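Local coordinates for actin-related protein 8 (Homo sapiens, PDB 4FO0) that binds ATP with low basal ATPase activity, does not polymerize, and serves as a proposed core subunit of the chromatin-remodelling INO80 complex, at residues A[13-18]-A[29-34]; A[152-157]-A[175-180]; A[203-208]-A[232-237]. All coordinates share one frame; numbering follows the deposited sequence.

Interaction 1: A[13-18]-A[29-34]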
ATOM      1  N   GLN A  13      21.314  -8.089  20.368  1.00 52.30           N
ATOM      2  CA  GLN A  13      19.889  -8.162  20.686  1.00 49.47           C
ATOM      3  C   GLN A  13      18.956  -8.054  19.482  1.00 49.32           C
ATOM      4  O   GLN A  13      18.009  -8.830  19.346  1.00 55.26           O
ATOM      5  CB  GLN A  13      19.513  -7.046  21.642  1.00 46.17           C
ATOM      6  CG  GLN A  13      19.810  -7.315  23.080  1.00 73.67           C
ATOM      7  CD  GLN A  13      19.236  -6.232  23.963  1.00 96.98           C
ATOM      8  OE1 GLN A  13      18.018  -5.993  23.968  1.00 81.69           O
ATOM      9  NE2 GLN A  13      20.110  -5.549  24.702  1.00 91.09           N
ATOM     10  N   SER A  14      19.201  -7.070  18.626  1.00 38.44           N
ATOM     11  CA  SER A  14      18.297  -6.815  17.515  1.00 49.27           C
ATOM     12  C   SER A  14      18.320  -7.923  16.459  1.00 49.60           C
ATOM     13  O   SER A  14      17.587  -7.861  15.474  1.00 52.86           O
ATOM     14  CB  SER A  14      18.585  -5.453  16.885  1.00 46.53           C
ATOM     15  OG  SER A  14      19.908  -5.380  16.389  1.00 61.11           O
ATOM     16  N   ASN A  15      19.171  -8.925  16.655  1.00 48.34           N
ATOM     17  CA  ASN A  15      19.210 -10.053  15.742  1.00 47.49           C
ATOM     18  C   ASN A  15      18.110 -11.029  16.108  1.00 50.99           C
ATOM     19  O   ASN A  15      17.764 -11.909  15.324  1.00 47.09           O
ATOM     20  CB  ASN A  15      20.568 -10.758  15.766  1.00 50.81           C
ATOM     21  CG  ASN A  15      20.700 -11.831  14.666  1.00 66.17           C
ATOM     22  OD1 ASN A  15      20.664 -11.517  13.472  1.00 57.35           O
ATOM     23  ND2 ASN A  15      20.870 -13.093  15.070  1.00 41.48           N
ATOM     24  N   PHE A  16      17.554 -10.847  17.301  1.00 44.93           N
ATOM     25  CA  PHE A  16      16.526 -11.737  17.817  1.00 42.26           C
ATOM     26  C   PHE A  16      15.172 -11.065  17.926  1.00 47.88           C
ATOM     27  O   PHE A  16      14.261 -11.559  18.587  1.00 41.02           O
ATOM     28  CB  PHE A  16      16.976 -12.329  19.142  1.00 44.09           C
ATOM     29  CG  PHE A  16      18.120 -13.252  18.981  1.00 58.89           C
ATOM     30  CD1 PHE A  16      17.902 -14.574  18.631  1.00 53.55           C
ATOM     31  CD2 PHE A  16      19.421 -12.785  19.087  1.00 49.75           C
ATOM     32  CE1 PHE A  16      18.966 -15.426  18.435  1.00 59.82           C
ATOM     33  CE2 PHE A  16      20.486 -13.630  18.892  1.00 60.37           C
ATOM     34  CZ  PHE A  16      20.261 -14.955  18.563  1.00 48.27           C
ATOM     35  N   ILE A  17      15.046  -9.937  17.248  1.00 38.09           N
ATOM     36  CA  ILE A  17      13.778  -9.256  17.177  1.00 42.92           C
ATOM     37  C   ILE A  17      13.278  -9.229  15.740  1.00 39.49           C
ATOM     38  O   ILE A  17      13.931  -8.660  14.860  1.00 41.78           O
ATOM     39  CB  ILE A  17      13.916  -7.861  17.742  1.00 48.47           C
ATOM     40  CG1 ILE A  17      14.207  -7.971  19.245  1.00 35.80           C
ATOM     41  CG2 ILE A  17      12.663  -7.051  17.444  1.00 36.02           C
ATOM     42  CD1 ILE A  17      14.573  -6.670  19.892  1.00 42.38           C
ATOM     43  N   ILE A  18      12.142  -9.880  15.493  1.00 39.91           N
ATOM     44  CA  ILE A  18      11.528  -9.859  14.160  1.00 35.86           C
ATOM     45  C   ILE A  18      10.567  -8.682  14.010  1.00 35.91           C
ATOM     46  O   ILE A  18       9.660  -8.501  14.831  1.00 36.51           O
ATOM     47  CB  ILE A  18      10.739 -11.127  13.855  1.00 38.80           C
ATOM     48  CG1 ILE A  18      11.639 -12.360  13.901  1.00 37.72           C
ATOM     49  CG2 ILE A  18      10.114 -11.015  12.482  1.00 31.84           C
ATOM     50  CD1 ILE A  18      12.727 -12.323  12.890  1.00 42.83           C
ATOM     51  N   ILE A  29       8.916  -8.032   6.177  1.00 37.58           N
ATOM     52  CA  ILE A  29       9.304  -8.759   7.379  1.00 39.41           C
ATOM     53  C   ILE A  29      10.814  -9.016   7.417  1.00 44.01           C
ATOM     54  O   ILE A  29      11.433  -9.256   6.379  1.00 42.97           O
ATOM     55  CB  ILE A  29       8.507 -10.077   7.482  1.00 36.15           C
ATOM     56  CG1 ILE A  29       8.824 -10.809   8.775  1.00 41.26           C
ATOM     57  CG2 ILE A  29       8.777 -10.984   6.277  1.00 37.61           C
ATOM     58  CD1 ILE A  29       7.856 -11.931   9.071  1.00 32.06           C
ATOM     59  N   GLY A  30      11.410  -8.938   8.605  1.00 42.57           N
ATOM     60  CA  GLY A  30      12.842  -9.159   8.745  1.00 43.40           C
ATOM     61  C   GLY A  30      13.335  -9.007  10.167  1.00 32.98           C
ATOM     62  O   GLY A  30      12.574  -8.605  11.047  1.00 36.15           O
ATOM     63  N   ARG A  31      14.602  -9.342  10.404  1.00 41.41           N
ATOM     64  CA  ARG A  31      15.239  -9.066  11.695  1.00 28.42           C
ATOM     65  C   ARG A  31      15.488  -7.572  11.818  1.00 43.12           C
ATOM     66  O   ARG A  31      15.771  -6.888  10.821  1.00 42.51           O
ATOM     67  CB  ARG A  31      16.585  -9.775  11.810  1.00 46.21           C
ATOM     68  CG  ARG A  31      16.541 -11.269  11.712  1.00 43.66           C
ATOM     69  CD  ARG A  31      17.939 -11.814  11.555  1.00 42.79           C
ATOM     70  NE  ARG A  31      17.927 -13.205  11.104  1.00 45.47           N
ATOM     71  CZ  ARG A  31      18.027 -14.258  11.910  1.00 49.39           C
ATOM     72  NH1 ARG A  31      18.139 -14.094  13.228  1.00 42.53           N
ATOM     73  NH2 ARG A  31      18.009 -15.484  11.401  1.00 50.98           N
ATOM     74  N   ALA A  32      15.408  -7.060  13.038  1.00 37.69           N
ATOM     75  CA  ALA A  32      15.692  -5.644  13.272  1.00 38.67           C
ATOM     76  C   ALA A  32      17.107  -5.246  12.812  1.00 47.22           C
ATOM     77  O   ALA A  32      17.406  -4.071  12.651  1.00 56.05           O
ATOM     78  CB  ALA A  32      15.479  -5.303  14.738  1.00 31.02           C
ATOM     79  N   THR A  33      17.969  -6.230  12.590  1.00 46.76           N
ATOM     80  CA  THR A  33      19.319  -5.968  12.100  1.00 49.44           C
ATOM     81  C   THR A  33      19.424  -5.951  10.580  1.00 43.83           C
ATOM     82  O   THR A  33      20.370  -5.389  10.027  1.00 60.60           O
ATOM     83  CB  THR A  33      20.344  -6.978  12.666  1.00 48.59           C
ATOM     84  OG1 THR A  33      19.868  -8.320  12.477  1.00 52.38           O
ATOM     85  CG2 THR A  33      20.545  -6.727  14.134  1.00 48.10           C
ATOM     86  N   ASP A  34      18.469  -6.576   9.895  1.00 58.23           N
ATOM     87  CA  ASP A  34      18.491  -6.567   8.433  1.00 33.65           C
ATOM     88  C   ASP A  34      18.411  -5.118   7.938  1.00 53.35           C
ATOM     89  O   ASP A  34      17.763  -4.260   8.547  1.00 59.18           O
ATOM     90  CB  ASP A  34      17.385  -7.454   7.851  1.00 40.92           C
ATOM     91  CG  ASP A  34      17.551  -8.939   8.226  1.00 62.18           C
ATOM     92  OD1 ASP A  34      18.701  -9.368   8.465  1.00 66.22           O
ATOM     93  OD2 ASP A  34      16.540  -9.684   8.270  1.00 55.99           O
TER
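Asn15 and Arg31 lie alongside each other and point the same way, their amide and guanidinium planes only 8° apart. The arginine chain, extended from CG to NE, runs past the amide, with Asn15 OD1 3.3 Å from Arg31 CD. Its NH1 turns to the asparagine's backbone: Arg31 NH1 donates to Asn15 O at 3.1 Å, and the acceptor sits at the edge of the guanidinium, 10° out of its plane. NH1 also bonds to Tyr199 OH, so two partners fix the rotation of the group. An alanine in place of Arg31 is likely to leave Asn15 O and Tyr199 OH without this shared partner and the Asn15 amide without its flat neighbour. A chi1 of -172° swings Asn15 CG away from its own nitrogen and brings Asn15 OD1 within 3.4 Å of Thr33 OG1, a weak hydrogen bond. The contact lies at the open end of an antiparallel hairpin of the actin fold: the 3-10 turn of 13-15 leads into strand 17-21, and a type I turn from Arg31 to Asp34 leaves strand 26-31. Ile18 and Arg31 form a non-hydrogen-bonded pair; beyond it Ala32 N donates to Ile17 O at 2.8 Å. Asp34 OD2 accepts from Arg31 N, which comes from above the carboxylate plane. On the face shared with Arg31, Ile18 CG2 meets Ile29 CG1 at 3.9 Å.

Interaction 2: A[152-157]-A[175-180]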
ATOM      1  N   HIS A 152      -6.380 -16.292  -1.801  1.00 30.37           N
ATOM      2  CA  HIS A 152      -6.778 -15.456  -0.668  1.00 25.52           C
ATOM      3  C   HIS A 152      -5.757 -14.376  -0.336  1.00 33.44           C
ATOM      4  O   HIS A 152      -4.564 -14.652  -0.143  1.00 42.39           O
ATOM      5  CB  HIS A 152      -7.069 -16.309   0.579  1.00 26.67           C
ATOM      6  CG  HIS A 152      -8.178 -17.298   0.386  1.00 45.39           C
ATOM      7  ND1 HIS A 152      -7.954 -18.650   0.227  1.00 45.25           N
ATOM      8  CD2 HIS A 152      -9.518 -17.126   0.305  1.00 40.94           C
ATOM      9  CE1 HIS A 152      -9.109 -19.270   0.056  1.00 37.36           C
ATOM     10  NE2 HIS A 152     -10.073 -18.368   0.100  1.00 49.39           N
ATOM     11  N   TRP A 153      -6.245 -13.143  -0.288  1.00 26.20           N
ATOM     12  CA  TRP A 153      -5.498 -12.025   0.249  1.00 32.73           C
ATOM     13  C   TRP A 153      -6.084 -11.716   1.618  1.00 33.14           C
ATOM     14  O   TRP A 153      -7.165 -11.148   1.706  1.00 32.23           O
ATOM     15  CB  TRP A 153      -5.673 -10.804  -0.639  1.00 27.09           C
ATOM     16  CG  TRP A 153      -5.137 -10.948  -2.022  1.00 39.95           C
ATOM     17  CD1 TRP A 153      -5.813 -11.401  -3.118  1.00 36.61           C
ATOM     18  CD2 TRP A 153      -3.818 -10.603  -2.477  1.00 41.03           C
ATOM     19  NE1 TRP A 153      -4.993 -11.366  -4.229  1.00 37.66           N
ATOM     20  CE2 TRP A 153      -3.765 -10.884  -3.864  1.00 30.75           C
ATOM     21  CE3 TRP A 153      -2.676 -10.090  -1.850  1.00 37.07           C
ATOM     22  CZ2 TRP A 153      -2.618 -10.664  -4.631  1.00 36.65           C
ATOM     23  CZ3 TRP A 153      -1.530  -9.871  -2.617  1.00 32.31           C
ATOM     24  CH2 TRP A 153      -1.511 -10.159  -3.989  1.00 36.44           C
ATOM     25  N   PRO A 154      -5.380 -12.095   2.690  1.00 32.97           N
ATOM     26  CA  PRO A 154      -5.866 -11.956   4.066  1.00 25.77           C
ATOM     27  C   PRO A 154      -6.126 -10.508   4.449  1.00 32.18           C
ATOM     28  O   PRO A 154      -6.816 -10.239   5.426  1.00 31.27           O
ATOM     29  CB  PRO A 154      -4.713 -12.506   4.896  1.00 29.78           C
ATOM     30  CG  PRO A 154      -3.992 -13.421   3.977  1.00 49.23           C
ATOM     31  CD  PRO A 154      -4.085 -12.786   2.628  1.00 40.72           C
ATOM     32  N   ILE A 155      -5.570  -9.574   3.691  1.00 29.42           N
ATOM     33  CA  ILE A 155      -5.788  -8.175   3.989  1.00 25.23           C
ATOM     34  C   ILE A 155      -6.240  -7.412   2.751  1.00 30.58           C
ATOM     35  O   ILE A 155      -5.674  -7.570   1.668  1.00 32.38           O
ATOM     36  CB  ILE A 155      -4.528  -7.550   4.603  1.00 35.14           C
ATOM     37  CG1 ILE A 155      -4.140  -8.336   5.857  1.00 24.30           C
ATOM     38  CG2 ILE A 155      -4.750  -6.062   4.914  1.00 21.12           C
ATOM     39  CD1 ILE A 155      -2.943  -7.789   6.553  1.00 29.91           C
ATOM     40  N   ARG A 156      -7.283  -6.609   2.921  1.00 25.33           N
ATOM     41  CA  ARG A 156      -7.835  -5.787   1.847  1.00 36.12           C
ATOM     42  C   ARG A 156      -8.094  -4.409   2.414  1.00 34.08           C
ATOM     43  O   ARG A 156      -8.635  -4.282   3.520  1.00 32.32           O
ATOM     44  CB  ARG A 156      -9.164  -6.360   1.313  1.00 26.04           C
ATOM     45  CG  ARG A 156      -9.094  -7.771   0.712  1.00 38.41           C
ATOM     46  CD  ARG A 156      -8.458  -7.804  -0.676  1.00 34.37           C
ATOM     47  NE  ARG A 156      -7.008  -7.638  -0.595  1.00 58.31           N
ATOM     48  CZ  ARG A 156      -6.184  -7.594  -1.638  1.00 56.48           C
ATOM     49  NH1 ARG A 156      -6.657  -7.698  -2.873  1.00 47.99           N
ATOM     50  NH2 ARG A 156      -4.877  -7.432  -1.442  1.00 44.51           N
ATOM     51  N   ARG A 157      -7.708  -3.379   1.670  1.00 41.17           N
ATOM     52  CA  ARG A 157      -7.942  -2.012   2.118  1.00 38.50           C
ATOM     53  C   ARG A 157      -7.476  -1.818   3.557  1.00 30.73           C
ATOM     54  O   ARG A 157      -8.112  -1.100   4.335  1.00 36.92           O
ATOM     55  CB  ARG A 157      -9.425  -1.649   1.968  1.00 28.20           C
ATOM     56  CG  ARG A 157      -9.758  -1.089   0.589  1.00 31.68           C
ATOM     57  CD  ARG A 157     -11.257  -0.867   0.414  1.00 45.22           C
ATOM     58  NE  ARG A 157     -11.929  -2.019  -0.185  1.00 57.06           N
ATOM     59  CZ  ARG A 157     -11.595  -2.547  -1.363  1.00 81.86           C
ATOM     60  NH1 ARG A 157     -10.584  -2.037  -2.085  1.00 58.98           N
ATOM     61  NH2 ARG A 157     -12.274  -3.596  -1.818  1.00 70.15           N
ATOM     62  N   ALA A 175      -5.625 -18.058  10.152  1.00 32.90           N
ATOM     63  CA  ALA A 175      -4.845 -19.234   9.824  1.00 33.31           C
ATOM     64  C   ALA A 175      -3.984 -18.962   8.597  1.00 46.23           C
ATOM     65  O   ALA A 175      -2.834 -19.422   8.509  1.00 42.38           O
ATOM     66  CB  ALA A 175      -5.746 -20.411   9.593  1.00 21.24           C
ATOM     67  N   ASP A 176      -4.543 -18.194   7.666  1.00 40.12           N
ATOM     68  CA  ASP A 176      -3.829 -17.793   6.462  1.00 32.10           C
ATOM     69  C   ASP A 176      -2.677 -16.850   6.793  1.00 30.39           C
ATOM     70  O   ASP A 176      -1.584 -16.991   6.246  1.00 37.34           O
ATOM     71  CB  ASP A 176      -4.784 -17.157   5.449  1.00 37.41           C
ATOM     72  CG  ASP A 176      -5.773 -18.170   4.848  1.00 65.59           C
ATOM     73  OD1 ASP A 176      -5.588 -19.386   5.085  1.00 56.86           O
ATOM     74  OD2 ASP A 176      -6.729 -17.759   4.136  1.00 69.94           O
ATOM     75  N   ILE A 177      -2.914 -15.898   7.690  1.00 28.95           N
ATOM     76  CA  ILE A 177      -1.846 -15.018   8.151  1.00 34.39           C
ATOM     77  C   ILE A 177      -0.721 -15.843   8.729  1.00 36.84           C
ATOM     78  O   ILE A 177       0.437 -15.662   8.367  1.00 31.48           O
ATOM     79  CB  ILE A 177      -2.316 -14.044   9.232  1.00 45.86           C
ATOM     80  CG1 ILE A 177      -3.402 -13.138   8.666  1.00 39.80           C
ATOM     81  CG2 ILE A 177      -1.140 -13.197   9.755  1.00 29.39           C
ATOM     82  CD1 ILE A 177      -2.983 -12.501   7.414  1.00 39.52           C
ATOM     83  N   GLU A 178      -1.068 -16.763   9.620  1.00 37.78           N
ATOM     84  CA  GLU A 178      -0.055 -17.555  10.288  1.00 45.62           C
ATOM     85  C   GLU A 178       0.752 -18.369   9.292  1.00 37.84           C
ATOM     86  O   GLU A 178       1.977 -18.409   9.356  1.00 42.93           O
ATOM     87  CB  GLU A 178      -0.664 -18.472  11.335  1.00 48.52           C
ATOM     88  CG  GLU A 178       0.348 -19.465  11.873  1.00 55.04           C
ATOM     89  CD  GLU A 178      -0.088 -20.121  13.165  1.00 57.47           C
ATOM     90  OE1 GLU A 178      -1.276 -19.979  13.534  1.00 71.92           O
ATOM     91  OE2 GLU A 178       0.763 -20.775  13.812  1.00 67.50           O
ATOM     92  N   VAL A 179       0.068 -19.019   8.366  1.00 38.04           N
ATOM     93  CA  VAL A 179       0.775 -19.766   7.344  1.00 29.40           C
ATOM     94  C   VAL A 179       1.686 -18.853   6.514  1.00 44.15           C
ATOM     95  O   VAL A 179       2.853 -19.174   6.281  1.00 39.40           O
ATOM     96  CB  VAL A 179      -0.189 -20.541   6.444  1.00 29.40           C
ATOM     97  CG1 VAL A 179       0.554 -21.165   5.267  1.00 33.11           C
ATOM     98  CG2 VAL A 179      -0.896 -21.609   7.254  1.00 35.33           C
ATOM     99  N   ILE A 180       1.163 -17.712   6.074  1.00 32.65           N
ATOM    100  CA  ILE A 180       1.973 -16.790   5.291  1.00 34.30           C
ATOM    101  C   ILE A 180       3.179 -16.268   6.088  1.00 38.75           C
ATOM    102  O   ILE A 180       4.309 -16.289   5.599  1.00 38.22           O
ATOM    103  CB  ILE A 180       1.140 -15.621   4.748  1.00 34.56           C
ATOM    104  CG1 ILE A 180       0.054 -16.126   3.795  1.00 40.94           C
ATOM    105  CG2 ILE A 180       2.026 -14.615   4.018  1.00 30.18           C
ATOM    106  CD1 ILE A 180      -0.915 -15.027   3.358  1.00 29.28           C
TER
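Pro154 presents its ring to helix 170-187, and the apolar part of the contact is built round it. The nearest CA atoms across the segments, those of Pro154 and Ile177, are 6.5 Å apart, so the side chains do the meeting. Ile180 points its CD1 at the ring, 3.5 Å from Pro154 CG. Ile177 crosses the proline obliquely, its CG1 4.0 Å from Pro154 CB. Asp176 adds its CB, 4.1 Å from Pro154 CG. In this way the loop between strands 149-152 and 155-156 packs on the helix within the actin fold, with the Pro154 side chain about 11 Å from the bound ATP.

Among the polar groups, Asp176 lies beside His152 without bonding to it. Asp176 OD2 stands 3.9 Å from His152 CB, with ring and carboxylate planes 33° apart. The other oxygen, OD1, is in a salt bridge with Arg46 of strand 38-47, while His152 NE2 makes a weak hydrogen bond to Pro166 O.

No hydrogen bond links the two segments, and all five touching residues are buried. Loop and helix are therefore joined here by hydrocarbon packing, and the aspartate's charge is probably balanced mainly by Arg46.

Interaction 3: A[203-208]-A[232-237]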
ATOM      1  N   LEU A 203       5.325  -5.764  15.993  1.00 33.92           N
ATOM      2  CA  LEU A 203       4.216  -5.754  15.053  1.00 29.04           C
ATOM      3  C   LEU A 203       3.705  -4.342  14.764  1.00 39.91           C
ATOM      4  O   LEU A 203       3.203  -3.650  15.656  1.00 42.26           O
ATOM      5  CB  LEU A 203       3.058  -6.604  15.581  1.00 32.39           C
ATOM      6  CG  LEU A 203       1.791  -6.653  14.704  1.00 39.13           C
ATOM      7  CD1 LEU A 203       2.096  -7.188  13.306  1.00 27.35           C
ATOM      8  CD2 LEU A 203       0.700  -7.493  15.338  1.00 37.10           C
ATOM      9  N   LEU A 204       3.820  -3.918  13.512  1.00 36.86           N
ATOM     10  CA  LEU A 204       3.265  -2.634  13.106  1.00 34.59           C
ATOM     11  C   LEU A 204       1.796  -2.800  12.771  1.00 49.46           C
ATOM     12  O   LEU A 204       1.408  -3.759  12.099  1.00 42.88           O
ATOM     13  CB  LEU A 204       3.977  -2.120  11.875  1.00 28.17           C
ATOM     14  CG  LEU A 204       5.196  -1.247  12.086  1.00 41.99           C
ATOM     15  CD1 LEU A 204       6.243  -1.974  12.912  1.00 31.74           C
ATOM     16  CD2 LEU A 204       5.724  -0.858  10.716  1.00 35.79           C
ATOM     17  N   ILE A 205       0.980  -1.862  13.227  1.00 42.46           N
ATOM     18  CA  ILE A 205      -0.445  -1.918  12.967  1.00 35.83           C
ATOM     19  C   ILE A 205      -0.926  -0.596  12.389  1.00 42.94           C
ATOM     20  O   ILE A 205      -0.263   0.428  12.525  1.00 40.61           O
ATOM     21  CB  ILE A 205      -1.240  -2.236  14.239  1.00 35.33           C
ATOM     22  CG1 ILE A 205      -1.169  -1.072  15.229  1.00 41.18           C
ATOM     23  CG2 ILE A 205      -0.722  -3.480  14.880  1.00 31.33           C
ATOM     24  CD1 ILE A 205      -2.052  -1.268  16.419  1.00 32.92           C
ATOM     25  N   PRO A 206      -2.095  -0.616  11.744  1.00 41.28           N
ATOM     26  CA  PRO A 206      -2.633   0.604  11.139  1.00 29.83           C
ATOM     27  C   PRO A 206      -2.817   1.694  12.184  1.00 40.84           C
ATOM     28  O   PRO A 206      -3.005   1.419  13.367  1.00 43.11           O
ATOM     29  CB  PRO A 206      -4.004   0.170  10.614  1.00 28.45           C
ATOM     30  CG  PRO A 206      -3.944  -1.350  10.538  1.00 42.87           C
ATOM     31  CD  PRO A 206      -3.020  -1.761  11.648  1.00 38.59           C
ATOM     32  N   ASP A 207      -2.766   2.933  11.726  1.00 48.56           N
ATOM     33  CA  ASP A 207      -2.997   4.091  12.569  1.00 44.54           C
ATOM     34  C   ASP A 207      -4.375   4.038  13.245  1.00 45.42           C
ATOM     35  O   ASP A 207      -4.485   4.182  14.464  1.00 46.89           O
ATOM     36  CB  ASP A 207      -2.864   5.338  11.700  1.00 61.18           C
ATOM     37  CG  ASP A 207      -2.632   6.576  12.507  1.00 59.35           C
ATOM     38  OD1 ASP A 207      -1.913   6.483  13.525  1.00 70.97           O
ATOM     39  OD2 ASP A 207      -3.173   7.636  12.122  1.00 64.77           O
ATOM     40  N   ILE A 208      -5.421   3.855  12.438  1.00 46.89           N
ATOM     41  CA  ILE A 208      -6.756   3.487  12.916  1.00 31.01           C
ATOM     42  C   ILE A 208      -6.852   1.961  12.841  1.00 37.62           C
ATOM     43  O   ILE A 208      -6.878   1.382  11.753  1.00 51.40           O
ATOM     44  CB  ILE A 208      -7.864   4.141  12.051  1.00 39.53           C
ATOM     45  CG1 ILE A 208      -7.813   5.661  12.165  1.00 45.99           C
ATOM     46  CG2 ILE A 208      -9.238   3.676  12.458  1.00 26.38           C
ATOM     47  CD1 ILE A 208      -8.640   6.375  11.121  1.00 42.07           C
ATOM     48  N   VAL A 232       3.588  -3.954  20.045  1.00 43.78           N
ATOM     49  CA  VAL A 232       2.729  -3.479  18.982  1.00 41.82           C
ATOM     50  C   VAL A 232       2.860  -1.969  18.874  1.00 35.76           C
ATOM     51  O   VAL A 232       2.883  -1.275  19.884  1.00 45.16           O
ATOM     52  CB  VAL A 232       1.268  -3.851  19.249  1.00 36.42           C
ATOM     53  CG1 VAL A 232       0.384  -3.208  18.231  1.00 41.29           C
ATOM     54  CG2 VAL A 232       1.111  -5.343  19.228  1.00 28.47           C
ATOM     55  N   HIS A 233       2.967  -1.459  17.654  1.00 34.95           N
ATOM     56  CA  HIS A 233       2.956  -0.021  17.467  1.00 39.99           C
ATOM     57  C   HIS A 233       2.281   0.364  16.157  1.00 42.21           C
ATOM     58  O   HIS A 233       2.148  -0.454  15.250  1.00 46.15           O
ATOM     59  CB  HIS A 233       4.374   0.531  17.516  1.00 46.26           C
ATOM     60  CG  HIS A 233       4.483   1.838  18.237  1.00 66.21           C
ATOM     61  ND1 HIS A 233       3.417   2.702  18.371  1.00 68.01           N
ATOM     62  CD2 HIS A 233       5.526   2.417  18.878  1.00 39.01           C
ATOM     63  CE1 HIS A 233       3.802   3.765  19.056  1.00 75.96           C
ATOM     64  NE2 HIS A 233       5.077   3.616  19.374  1.00 69.47           N
ATOM     65  N   GLN A 234       1.862   1.616  16.057  1.00 44.44           N
ATOM     66  CA  GLN A 234       1.206   2.095  14.855  1.00 41.35           C
ATOM     67  C   GLN A 234       2.209   2.374  13.760  1.00 43.23           C
ATOM     68  O   GLN A 234       3.299   2.876  14.021  1.00 40.52           O
ATOM     69  CB  GLN A 234       0.427   3.351  15.158  1.00 32.46           C
ATOM     70  CG  GLN A 234      -0.564   3.142  16.250  1.00 42.26           C
ATOM     71  CD  GLN A 234      -1.065   4.442  16.776  1.00 55.54           C
ATOM     72  OE1 GLN A 234      -2.163   4.878  16.434  1.00 52.46           O
ATOM     73  NE2 GLN A 234      -0.253   5.098  17.597  1.00 41.78           N
ATOM     74  N   GLU A 235       1.827   2.056  12.530  1.00 42.42           N
ATOM     75  CA  GLU A 235       2.736   2.188  11.413  1.00 38.20           C
ATOM     76  C   GLU A 235       3.056   3.675  11.182  1.00 37.13           C
ATOM     77  O   GLU A 235       4.127   4.023  10.687  1.00 39.06           O
ATOM     78  CB  GLU A 235       2.173   1.485  10.158  1.00 38.23           C
ATOM     79  CG  GLU A 235       0.944   2.159   9.529  1.00 55.85           C
ATOM     80  CD  GLU A 235       0.057   1.218   8.682  1.00 57.02           C
ATOM     81  OE1 GLU A 235      -1.158   1.507   8.561  1.00 72.77           O
ATOM     82  OE2 GLU A 235       0.554   0.211   8.127  1.00 42.86           O
ATOM     83  N   SER A 236       2.140   4.554  11.568  1.00 33.21           N
ATOM     84  CA  SER A 236       2.351   5.990  11.389  1.00 35.83           C
ATOM     85  C   SER A 236       3.473   6.528  12.292  1.00 49.87           C
ATOM     86  O   SER A 236       4.323   7.299  11.851  1.00 47.32           O
ATOM     87  CB  SER A 236       1.058   6.750  11.662  1.00 31.59           C
ATOM     88  OG  SER A 236       0.474   6.292  12.869  1.00 45.50           O
ATOM     89  N   VAL A 237       3.470   6.130  13.559  1.00 40.22           N
ATOM     90  CA  VAL A 237       4.511   6.571  14.462  1.00 42.12           C
ATOM     91  C   VAL A 237       5.845   5.984  14.019  1.00 49.03           C
ATOM     92  O   VAL A 237       6.871   6.676  14.011  1.00 41.92           O
ATOM     93  CB  VAL A 237       4.221   6.159  15.904  1.00 44.62           C
ATOM     94  CG1 VAL A 237       5.382   6.544  16.789  1.00 35.54           C
ATOM     95  CG2 VAL A 237       2.939   6.790  16.379  1.00 32.95           C
TER
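A chi1 of -161° turns Asp207 CG away from its own nitrogen, whereas Ser236 OG stands between its N and carbonyl carbon (chi1 47°); these rotations bring Ser236 OG to Asp207 OD1 at 2.5 Å, a hydrogen bond donated by the serine whose shortness is within model error. OD1 also hydrogen-bonds to Ser268 OG and has a long, weak ion pair with Arg273. The extended Glu235 chain carries OE1 to 3.1 Å from Pro206 CA, while OE2 bonds to His21 NE2. These groups cluster where two parallel strands end, in a beta-alpha-beta unit of the actin fold with helix 211-225 as the crossover. His233 turns both its backbone N and O to strand 200-205, bonding the residues that flank Leu204: His233 N donates to Leu203 O at 3.0 Å, and Ile205 N to His233 O at 2.7 Å. The ladder then runs into the helix start, Glu235 N reaching Ile205 O at 2.6 Å, with Gln234 at the N-cap position. Ile205 and Val232 cross at about a right angle, Ile205 CG2 meeting Val232 CG1 at 3.5 Å. The Glu235 side chain lies about 4 Å from both the bound magnesium ion and the side chain of ATP-site residue Asp252.

Overall arrangement
Interactions 1 and 3 reach one sheet through neighbouring strands, 17-21 and 200-205, yet their centres are 18 Å apart. Interaction 1 is the more peripheral, its centre 23 Å from the centre of the chain and partly buried, with an arginine-to-carbonyl bond beside the hairpin. Interaction 3, 14 Å from that centre and buried, combines a parallel strand ladder with a glutamate beside the nucleotide site. Interaction 2 is also buried, at 15 Å, but joins a loop to a helix by apolar contact. The helix of interaction 2 also packs on Ile29 of interaction 1 and precedes strand 200-205 of interaction 3. No two contacts touch.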